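Local coordinates for stromal cell-derived factor 2-like protein (Arabidopsis thaliana, PDB 3MAL) that takes part in protein quality control and the unfolded protein response of the endoplasmic reticulum, in a complex with ERDJ3B and BIP1 needed for accumulation of the immune receptor EFR, at residues L97-H102 against L146-T151; G108-S113 against G174-K179; S22-M27 against W64-V69. All coordinates share one frame; numbering follows the deposited sequence.

Interaction 1 of 3, residues L97-H102 against L146-T151; sequences LHSHLH and LQHIDT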
loop_
_atom_site.group_PDB
_atom_site.type_symbol
_atom_site.label_atom_id
_atom_site.label_comp_id
_atom_site.label_asym_id
_atom_site.label_seq_id
_atom_site.Cartn_x
_atom_site.Cartn_y
_atom_site.Cartn_z
ATOM N N LEU A 97 -4.213 -0.626 4.964
ATOM C CA LEU A 97 -4.390 -0.786 3.507
ATOM C C LEU A 97 -5.215 -2.067 3.229
ATOM O O LEU A 97 -4.870 -3.146 3.710
ATOM C CB LEU A 97 -3.025 -0.880 2.802
ATOM C CG LEU A 97 -3.125 -0.810 1.268
ATOM C CD1 LEU A 97 -3.694 0.562 0.828
ATOM C CD2 LEU A 97 -1.773 -1.155 0.575
ATOM N N HIS A 98 -6.290 -1.942 2.460
ATOM C CA HIS A 98 -7.357 -2.975 2.430
ATOM C C HIS A 98 -7.912 -3.130 1.013
ATOM O O HIS A 98 -7.956 -2.172 0.231
ATOM C CB HIS A 98 -8.494 -2.536 3.376
ATOM C CG HIS A 98 -9.534 -3.585 3.683
ATOM N ND1 HIS A 98 -9.381 -4.526 4.684
ATOM C CD2 HIS A 98 -10.786 -3.766 3.191
ATOM C CE1 HIS A 98 -10.478 -5.264 4.765
ATOM N NE2 HIS A 98 -11.343 -4.823 3.870
ATOM N N SER A 99 -8.351 -4.323 0.693
ATOM C CA SER A 99 -9.122 -4.593 -0.544
ATOM C C SER A 99 -10.238 -5.651 -0.316
ATOM O O SER A 99 -10.381 -6.149 0.746
ATOM C CB SER A 99 -8.336 -4.771 -1.862
ATOM O OG SER A 99 -9.076 -4.694 -3.050
ATOM N N HIS A 100 -11.047 -5.851 -1.354
ATOM C CA HIS A 100 -12.278 -6.566 -1.325
ATOM C C HIS A 100 -13.016 -6.412 -2.677
ATOM O O HIS A 100 -12.556 -5.787 -3.570
ATOM C CB HIS A 100 -13.123 -6.115 -0.153
ATOM C CG HIS A 100 -13.224 -4.631 0.047
ATOM N ND1 HIS A 100 -12.842 -3.694 -0.881
ATOM C CD2 HIS A 100 -13.667 -3.930 1.111
ATOM C CE1 HIS A 100 -13.087 -2.489 -0.421
ATOM N NE2 HIS A 100 -13.584 -2.601 0.790
ATOM N N LEU A 101 -14.142 -7.074 -2.793
ATOM C CA LEU A 101 -14.834 -7.104 -4.053
ATOM C C LEU A 101 -15.837 -5.980 -4.197
ATOM O O LEU A 101 -17.017 -6.235 -4.330
ATOM C CB LEU A 101 -15.491 -8.460 -4.321
ATOM C CG LEU A 101 -14.656 -9.739 -4.279
ATOM C CD1 LEU A 101 -15.438 -11.037 -4.278
ATOM C CD2 LEU A 101 -13.640 -9.783 -5.298
ATOM N N HIS A 102 -15.380 -4.760 -4.113
ATOM C CA HIS A 102 -16.214 -3.606 -4.408
ATOM C C HIS A 102 -15.567 -2.924 -5.601
ATOM O O HIS A 102 -14.355 -3.067 -5.807
ATOM C CB HIS A 102 -16.243 -2.636 -3.216
ATOM C CG HIS A 102 -17.195 -3.036 -2.143
ATOM N ND1 HIS A 102 -16.795 -3.639 -0.965
ATOM C CD2 HIS A 102 -18.542 -2.926 -2.072
ATOM C CE1 HIS A 102 -17.857 -3.879 -0.216
ATOM N NE2 HIS A 102 -18.926 -3.444 -0.859
ATOM N N LEU A 146 2.674 -5.454 -4.889
ATOM C CA LEU A 146 1.955 -5.937 -3.703
ATOM C C LEU A 146 0.646 -6.572 -4.166
ATOM O O LEU A 146 -0.218 -5.912 -4.760
ATOM C CB LEU A 146 1.681 -4.782 -2.747
ATOM C CG LEU A 146 2.902 -4.165 -2.058
ATOM C CD1 LEU A 146 2.524 -2.828 -1.498
ATOM C CD2 LEU A 146 3.422 -5.093 -0.969
ATOM N N GLN A 147 0.511 -7.861 -3.894
ATOM C CA GLN A 147 -0.667 -8.610 -4.328
ATOM C C GLN A 147 -1.609 -8.895 -3.162
ATOM O O GLN A 147 -1.233 -9.519 -2.174
ATOM C CB GLN A 147 -0.271 -9.901 -5.049
ATOM C CG GLN A 147 -1.481 -10.600 -5.690
ATOM C CD GLN A 147 -1.143 -11.896 -6.388
ATOM O OE1 GLN A 147 -0.174 -12.576 -6.036
ATOM N NE2 GLN A 147 -1.947 -12.250 -7.400
ATOM N N HIS A 148 -2.840 -8.415 -3.281
ATOM C CA HIS A 148 -3.811 -8.600 -2.229
ATOM C C HIS A 148 -4.094 -10.103 -2.110
ATOM O O HIS A 148 -4.467 -10.735 -3.095
ATOM C CB HIS A 148 -5.073 -7.795 -2.552
ATOM C CG HIS A 148 -6.098 -7.781 -1.448
ATOM N ND1 HIS A 148 -7.322 -8.410 -1.557
ATOM C CD2 HIS A 148 -6.087 -7.195 -0.227
ATOM C CE1 HIS A 148 -8.018 -8.219 -0.447
ATOM N NE2 HIS A 148 -7.293 -7.482 0.374
ATOM N N ILE A 149 -3.888 -10.666 -0.925
ATOM C CA ILE A 149 -4.083 -12.120 -0.694
ATOM C C ILE A 149 -5.496 -12.609 -1.054
ATOM O O ILE A 149 -5.632 -13.560 -1.828
ATOM C CB ILE A 149 -3.766 -12.566 0.769
ATOM C CG1 ILE A 149 -2.313 -12.265 1.166
ATOM C CG2 ILE A 149 -4.140 -14.082 0.990
ATOM C CD1 ILE A 149 -1.239 -13.022 0.396
ATOM N N ASP A 150 -6.530 -11.938 -0.535
ATOM C CA ASP A 150 -7.909 -12.445 -0.638
ATOM C C ASP A 150 -8.519 -12.354 -2.027
ATOM O O ASP A 150 -9.311 -13.225 -2.412
ATOM C CB ASP A 150 -8.831 -11.792 0.421
ATOM C CG ASP A 150 -8.589 -12.347 1.824
ATOM O OD1 ASP A 150 -7.895 -13.370 1.937
ATOM O OD2 ASP A 150 -9.066 -11.768 2.819
ATOM N N THR A 151 -8.157 -11.313 -2.778
ATOM C CA THR A 151 -8.709 -11.096 -4.110
ATOM C C THR A 151 -7.734 -11.411 -5.235
ATOM O O THR A 151 -8.141 -11.488 -6.387
ATOM C CB THR A 151 -9.157 -9.626 -4.324
ATOM O OG1 THR A 151 -8.039 -8.756 -4.115
ATOM C CG2 THR A 151 -10.302 -9.236 -3.394
HETATM O O HOH W 1 -7.078 -5.857 -4.821
#

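Interaction 2 of 3, residues G108-S113 against G174-K179; sequences GNLEVS and GIREKK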
loop_
_atom_site.group_PDB
_atom_site.type_symbol
_atom_site.label_atom_id
_atom_site.label_comp_id
_atom_site.label_asym_id
_atom_site.label_seq_id
_atom_site.Cartn_x
_atom_site.Cartn_y
_atom_site.Cartn_z
ATOM N N GLY A 108 -13.713 1.105 -12.116
ATOM C CA GLY A 108 -14.536 -0.090 -11.863
ATOM C C GLY A 108 -13.695 -1.342 -11.677
ATOM O O GLY A 108 -14.129 -2.453 -12.022
ATOM N N ASN A 109 -12.481 -1.164 -11.146
ATOM C CA ASN A 109 -11.622 -2.290 -10.768
ATOM C C ASN A 109 -11.783 -2.533 -9.266
ATOM O O ASN A 109 -12.754 -2.060 -8.675
ATOM C CB ASN A 109 -10.163 -2.020 -11.179
ATOM C CG ASN A 109 -9.971 -2.087 -12.694
ATOM O OD1 ASN A 109 -10.203 -3.131 -13.306
ATOM N ND2 ASN A 109 -9.580 -0.977 -13.298
ATOM N N LEU A 110 -10.888 -3.288 -8.639
ATOM C CA LEU A 110 -11.097 -3.640 -7.232
ATOM C C LEU A 110 -10.876 -2.389 -6.400
ATOM O O LEU A 110 -9.843 -1.745 -6.529
ATOM C CB LEU A 110 -10.079 -4.709 -6.816
ATOM C CG LEU A 110 -10.315 -6.237 -6.774
ATOM C CD1 LEU A 110 -11.741 -6.748 -7.090
ATOM C CD2 LEU A 110 -9.183 -7.013 -7.500
ATOM N N GLU A 111 -11.819 -2.055 -5.528
ATOM C CA GLU A 111 -11.588 -0.949 -4.604
ATOM C C GLU A 111 -10.432 -1.219 -3.629
ATOM O O GLU A 111 -10.342 -2.292 -2.982
ATOM C CB GLU A 111 -12.838 -0.654 -3.802
ATOM C CG GLU A 111 -12.819 0.692 -3.087
ATOM C CD GLU A 111 -13.894 0.753 -2.034
ATOM O OE1 GLU A 111 -13.652 0.261 -0.908
ATOM O OE2 GLU A 111 -14.981 1.262 -2.351
ATOM N N VAL A 112 -9.572 -0.215 -3.506
ATOM C CA VAL A 112 -8.555 -0.201 -2.475
ATOM C C VAL A 112 -8.887 0.862 -1.435
ATOM O O VAL A 112 -9.000 2.056 -1.773
ATOM C CB VAL A 112 -7.127 0.010 -3.094
ATOM C CG1 VAL A 112 -6.081 0.119 -2.001
ATOM C CG2 VAL A 112 -6.781 -1.171 -3.977
ATOM N N SER A 113 -9.057 0.422 -0.181
ATOM C CA SER A 113 -9.473 1.316 0.902
ATOM C C SER A 113 -8.547 1.268 2.114
ATOM O O SER A 113 -7.542 0.522 2.145
ATOM C CB SER A 113 -10.913 0.979 1.359
ATOM O OG SER A 113 -10.966 -0.284 2.022
ATOM N N GLY A 174 -7.153 -2.268 -7.551
ATOM C CA GLY A 174 -6.521 -3.579 -7.721
ATOM C C GLY A 174 -6.933 -4.158 -9.067
ATOM O O GLY A 174 -8.112 -4.050 -9.449
ATOM N N ILE A 175 -5.966 -4.697 -9.824
ATOM C CA ILE A 175 -6.268 -5.409 -11.090
ATOM C C ILE A 175 -5.594 -6.760 -11.097
ATOM O O ILE A 175 -4.671 -7.026 -10.310
ATOM C CB ILE A 175 -5.893 -4.633 -12.396
ATOM C CG1 ILE A 175 -4.376 -4.711 -12.659
ATOM C CG2 ILE A 175 -6.464 -3.185 -12.366
ATOM C CD1 ILE A 175 -3.957 -4.236 -14.019
ATOM N N ARG A 176 -6.034 -7.621 -11.993
ATOM C CA ARG A 176 -5.627 -9.009 -11.881
ATOM C C ARG A 176 -4.366 -9.393 -12.635
ATOM O O ARG A 176 -3.804 -10.442 -12.363
ATOM C CB ARG A 176 -6.789 -9.909 -12.254
ATOM C CG ARG A 176 -8.021 -9.608 -11.388
ATOM C CD ARG A 176 -8.296 -10.668 -10.362
ATOM N NE ARG A 176 -9.412 -10.292 -9.497
ATOM C CZ ARG A 176 -10.300 -11.158 -9.001
ATOM N NH1 ARG A 176 -10.224 -12.454 -9.317
ATOM N NH2 ARG A 176 -11.276 -10.732 -8.208
ATOM N N GLU A 177 -3.920 -8.547 -13.558
ATOM C CA GLU A 177 -2.724 -8.821 -14.357
ATOM C C GLU A 177 -1.527 -7.952 -13.961
ATOM O O GLU A 177 -1.679 -6.759 -13.670
ATOM C CB GLU A 177 -3.010 -8.540 -15.855
ATOM C CG GLU A 177 -4.116 -9.405 -16.471
ATOM C CD GLU A 177 -5.503 -9.004 -16.007
ATOM O OE1 GLU A 177 -5.800 -7.796 -15.920
ATOM O OE2 GLU A 177 -6.293 -9.896 -15.708
ATOM N N LYS A 178 -0.330 -8.533 -14.060
ATOM C CA LYS A 178 0.914 -7.772 -13.912
ATOM C C LYS A 178 1.061 -6.813 -15.071
ATOM O O LYS A 178 0.954 -7.207 -16.244
ATOM C CB LYS A 178 2.136 -8.702 -13.839
ATOM C CG LYS A 178 2.074 -9.698 -12.710
ATOM C CD LYS A 178 3.436 -10.390 -12.523
ATOM C CE LYS A 178 3.435 -11.145 -11.226
ATOM N NZ LYS A 178 4.781 -11.734 -10.933
ATOM N N LYS A 179 1.249 -5.538 -14.755
ATOM C CA LYS A 179 1.472 -4.526 -15.771
ATOM C C LYS A 179 2.473 -3.514 -15.258
ATOM O O LYS A 179 2.788 -3.491 -14.058
ATOM C CB LYS A 179 0.161 -3.792 -16.113
ATOM C CG LYS A 179 -0.947 -4.663 -16.689
ATOM C CD LYS A 179 -2.164 -3.790 -17.056
ATOM C CE LYS A 179 -3.267 -4.633 -17.683
ATOM N NZ LYS A 179 -4.483 -3.830 -18.055
#

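Interaction 3 of 3, residues S22-M27 against W64-V69; sequences SAIKLM and WIVKPV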
loop_
_atom_site.group_PDB
_atom_site.type_symbol
_atom_site.label_atom_id
_atom_site.label_comp_id
_atom_site.label_asym_id
_atom_site.label_seq_id
_atom_site.Cartn_x
_atom_site.Cartn_y
_atom_site.Cartn_z
ATOM N N SER A 22 9.188 -0.255 10.160
ATOM C CA SER A 22 9.708 0.923 9.493
ATOM C C SER A 22 8.579 1.765 8.891
ATOM O O SER A 22 7.476 1.252 8.600
ATOM C CB SER A 22 10.724 0.538 8.421
ATOM O OG SER A 22 10.043 0.288 7.216
ATOM N N ALA A 23 8.851 3.065 8.752
ATOM C CA ALA A 23 7.921 3.973 8.077
ATOM C C ALA A 23 8.399 4.218 6.642
ATOM O O ALA A 23 9.573 4.511 6.405
ATOM C CB ALA A 23 7.787 5.295 8.825
ATOM N N ILE A 24 7.483 4.066 5.688
ATOM C CA ILE A 24 7.829 4.196 4.274
ATOM C C ILE A 24 6.817 5.038 3.508
ATOM O O ILE A 24 5.666 5.179 3.936
ATOM C CB ILE A 24 7.948 2.814 3.564
ATOM C CG1 ILE A 24 6.583 2.122 3.450
ATOM C CG2 ILE A 24 9.076 1.962 4.217
ATOM C CD1 ILE A 24 6.563 0.894 2.528
ATOM N N LYS A 25 7.270 5.601 2.391
ATOM C CA LYS A 25 6.374 5.978 1.315
ATOM C C LYS A 25 6.491 4.931 0.198
ATOM O O LYS A 25 7.510 4.235 0.081
ATOM C CB LYS A 25 6.671 7.380 0.815
ATOM C CG LYS A 25 6.541 8.430 1.897
ATOM C CD LYS A 25 6.496 9.840 1.295
ATOM C CE LYS A 25 6.307 10.883 2.408
ATOM N NZ LYS A 25 6.366 12.260 1.838
ATOM N N LEU A 26 5.410 4.767 -0.554
ATOM C CA LEU A 26 5.358 3.823 -1.650
ATOM C C LEU A 26 5.046 4.590 -2.920
ATOM O O LEU A 26 3.948 5.144 -3.068
ATOM C CB LEU A 26 4.295 2.753 -1.366
ATOM C CG LEU A 26 4.503 1.454 -2.134
ATOM C CD1 LEU A 26 5.700 0.641 -1.594
ATOM C CD2 LEU A 26 3.195 0.620 -2.110
ATOM N N MET A 27 6.021 4.646 -3.826
ATOM C CA MET A 27 5.891 5.402 -5.046
ATOM C C MET A 27 5.533 4.499 -6.222
ATOM O O MET A 27 6.178 3.465 -6.443
ATOM C CB MET A 27 7.194 6.145 -5.340
ATOM C CG MET A 27 7.112 7.099 -6.537
ATOM S SD MET A 27 8.712 7.740 -7.094
ATOM C CE MET A 27 9.293 6.344 -8.039
ATOM N N TRP A 64 3.295 5.123 5.710
ATOM C CA TRP A 64 2.721 3.818 6.045
ATOM C C TRP A 64 3.734 3.062 6.929
ATOM O O TRP A 64 4.939 3.121 6.670
ATOM C CB TRP A 64 2.441 3.010 4.752
ATOM C CG TRP A 64 1.506 3.724 3.821
ATOM C CD1 TRP A 64 1.841 4.687 2.881
ATOM C CD2 TRP A 64 0.081 3.574 3.759
ATOM N NE1 TRP A 64 0.701 5.136 2.248
ATOM C CE2 TRP A 64 -0.391 4.468 2.768
ATOM C CE3 TRP A 64 -0.841 2.758 4.432
ATOM C CZ2 TRP A 64 -1.746 4.561 2.424
ATOM C CZ3 TRP A 64 -2.207 2.862 4.101
ATOM C CH2 TRP A 64 -2.642 3.764 3.104
ATOM N N ILE A 65 3.242 2.344 7.939
ATOM C CA ILE A 65 4.095 1.451 8.745
ATOM C C ILE A 65 4.029 -0.003 8.237
ATOM O O ILE A 65 2.941 -0.572 8.095
ATOM C CB ILE A 65 3.761 1.529 10.256
ATOM C CG1 ILE A 65 3.846 2.975 10.752
ATOM C CG2 ILE A 65 4.732 0.663 11.065
ATOM C CD1 ILE A 65 5.244 3.555 10.523
ATOM N N VAL A 66 5.186 -0.609 7.928
ATOM C CA VAL A 66 5.216 -2.004 7.468
ATOM C C VAL A 66 5.063 -2.926 8.686
ATOM O O VAL A 66 5.853 -2.847 9.642
ATOM C CB VAL A 66 6.551 -2.351 6.774
ATOM C CG1 VAL A 66 6.508 -3.762 6.176
ATOM C CG2 VAL A 66 6.912 -1.307 5.735
ATOM N N LYS A 67 4.037 -3.778 8.659
ATOM C CA LYS A 67 3.788 -4.695 9.773
ATOM C C LYS A 67 3.573 -6.160 9.330
ATOM O O LYS A 67 3.128 -6.422 8.195
ATOM C CB LYS A 67 2.597 -4.198 10.611
ATOM C CG LYS A 67 2.912 -2.952 11.441
ATOM C CD LYS A 67 1.749 -2.569 12.395
ATOM C CE LYS A 67 2.109 -1.275 13.114
ATOM N NZ LYS A 67 1.213 -0.917 14.280
ATOM N N PRO A 68 3.902 -7.118 10.225
ATOM C CA PRO A 68 3.587 -8.523 9.968
ATOM C C PRO A 68 2.101 -8.811 10.220
ATOM O O PRO A 68 1.357 -7.933 10.679
ATOM C CB PRO A 68 4.477 -9.261 10.987
ATOM C CG PRO A 68 4.534 -8.363 12.136
ATOM C CD PRO A 68 4.552 -6.942 11.540
ATOM N N VAL A 69 1.658 -10.015 9.889
ATOM C CA VAL A 69 0.329 -10.453 10.319
ATOM C C VAL A 69 0.441 -10.932 11.790
ATOM O O VAL A 69 1.440 -11.555 12.178
ATOM C CB VAL A 69 -0.315 -11.507 9.352
ATOM C CG1 VAL A 69 0.008 -11.177 7.893
ATOM C CG2 VAL A 69 0.115 -12.906 9.676
#

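Interaction 1 of 3, residues L97-H102 against L146-T151
Ser99 sets its CB over the imidazole of His148: the carbon sits above the middle of one ring face, 3.5 Å from the ring centroid and only 4° off the normal, a CH-pi contact. The backbone of Ser99 follows the same ring, its N 3.3 Å from His148 NE2. A little further along the chain Thr151 meets the turn at Leu101. Its CG2 touches His100 CA and, 3.9 Å away, Leu101 CD2, with the side chains of Leu101 and Thr151 sliding past each other in opposite directions. A water bridges the two hydroxyls, donating to Ser99 OG at 2.9 Å and lying 3.1 Å from Thr151 OG1. Leu101 itself is the centre of an inverse gamma turn, where the chain rounds a corner and leaves its sheet.

The ring of His148 is gripped from its own loop. Its ND1 is 2.7 Å from Thr151 OG1 in a hydrogen bond whose direction is open, and it also receives the N-H of Thr151 at 3.3 Å, tilted 29° out of the ring plane. The first torsion of Thr151 (chi1 58°) brings OG1 to ND1 and leaves CG2 for His100 and Leu101. At the far side of the ring NE2 is hydrogen-bonded to Gly124 O, and Trp127 meets the imidazole edge-to-face. Ser99 OG has a further partner in Glu111 O on the adjacent strand 110-115. The contact thus joins strand 96-100 of the branched sheet to the end of barrel strand 143-148 in the beta-trefoil.

The carbonyl of Gly124 at NE2 is consistent with a proton on that nitrogen of His148, which would leave ND1 as the acceptor for the N-H of Thr151.

Interaction 2 of 3, residues G108-S113 against G174-K179
Leu110 and Gly174 form an antiparallel hydrogen-bonded pair, exchanging both of their backbone bonds. Leu110 N donates to Gly174 O at 3.0 Å, and Gly174 N returns a bond to Leu110 O at 2.9 Å. Each N-H arrives in the plane of the accepting carbonyl, on a lone pair; the CA atoms of Leu110 and Gly174 are 4.6 Å apart. The close approach brings Leu110 CB to 3.8 Å from Gly174 CA.

Packing spreads from the pair in three directions. On one side of it the side chains of Asn109 and Ile175 lie alongside each other and point the same way; the methyl Ile175 CG2 lies over the amide face, 3.7 Å from Asn109 CG. The amide nitrogen of Asn109 is held by Ser107. Beyond the end of strand 170-175, Arg176 bends at its second torsion (chi2 -107°) and crosses the leucine at about a right angle; Leu110 CD2 reaches the edge of the guanidinium, near its plane, 3.8 Å from Arg176 NE. Deeper in the protein Val112 turns CG2 toward Gly174 N. Val112 also touches Leu97 of strand 96-100 and Leu155 of strand 154-161.

Strand 110-115 also pairs with 96-100 and 49-54, so this bridge belongs to the second, branched sheet of the molecule. Hairpins from successive MIR repeats meeting in this way are the hallmark of the beta-trefoil, where they form the cap over one end of the barrel.

Interaction 3 of 3, residues S22-M27 against W64-V69
Three backbone hydrogen bonds knit Ser22 and Ile24 to Trp64 and Val66. Ile24 N donates to Trp64 O at 2.9 Å and Ile24 O accepts from Trp64 N at 3.0 Å, which makes these two residues an antiparallel hydrogen-bonded pair. Val66 N completes the ladder by donating to Ser22 O, 3.0 Å away, and all three donors come in nearly along the C=O axis. Two of the acceptors take a second, weaker approach: Ile65 CA lies 3.4 Å from Ser22 O, and Ala23 CA lies equally near Trp64 O, both as CA-H...O contacts within the non-hydrogen-bonded pair Ala23-Ile65. The indole N-H of Trp64 is spent elsewhere, on Leu35 O, while Ile24 O lies at the edge of the indole, near its plane.

The side chains divide between two faces. With Ile65, Ala23 makes a small apolar contact, its CB against Ile65 CD1, though this holds for one of two conformers of the isoleucine and is to that extent doubtful. On the face of Ile24 and Trp64, Ile24 CD1 packs on Val66 CG2 at 3.9 Å. Lys25 leaves the contact and makes a salt bridge with Glu188.

Both strands belong to the closed six-stranded antiparallel barrel. Strand 23-28 has 184-190 as its other neighbour, through Ala23 with Val190 and Lys25 with Ala187, and strand 64-67 passes on to 85-90 through Ile65 and Gln89. Leu88 of strand 85-90 packs against Ile24, Trp64 and Val66 within the barrel.

Overall arrangement
From the N terminus, interaction 3 comes first: strand 64-67 returns to 23-28 and closes the first MIR repeat as a loop of its own, before either other contact opens. Interactions 1 and 2 then cross, their segments alternating in the order 97-102, 108-113, 146-151, 174-179, so that the second and third repeats are interlocked. These two touch, since strands 96-100 and 110-115 are neighbours in one sheet. Interaction 1 links that sheet to barrel strand 143-148, and interaction 2 ties its strands together. Interaction 3 lies across the chain's centre, about 16 Å from interaction 1 between centres, yet Leu26 meets Leu146 and Trp64 meets Leu97 in the interior.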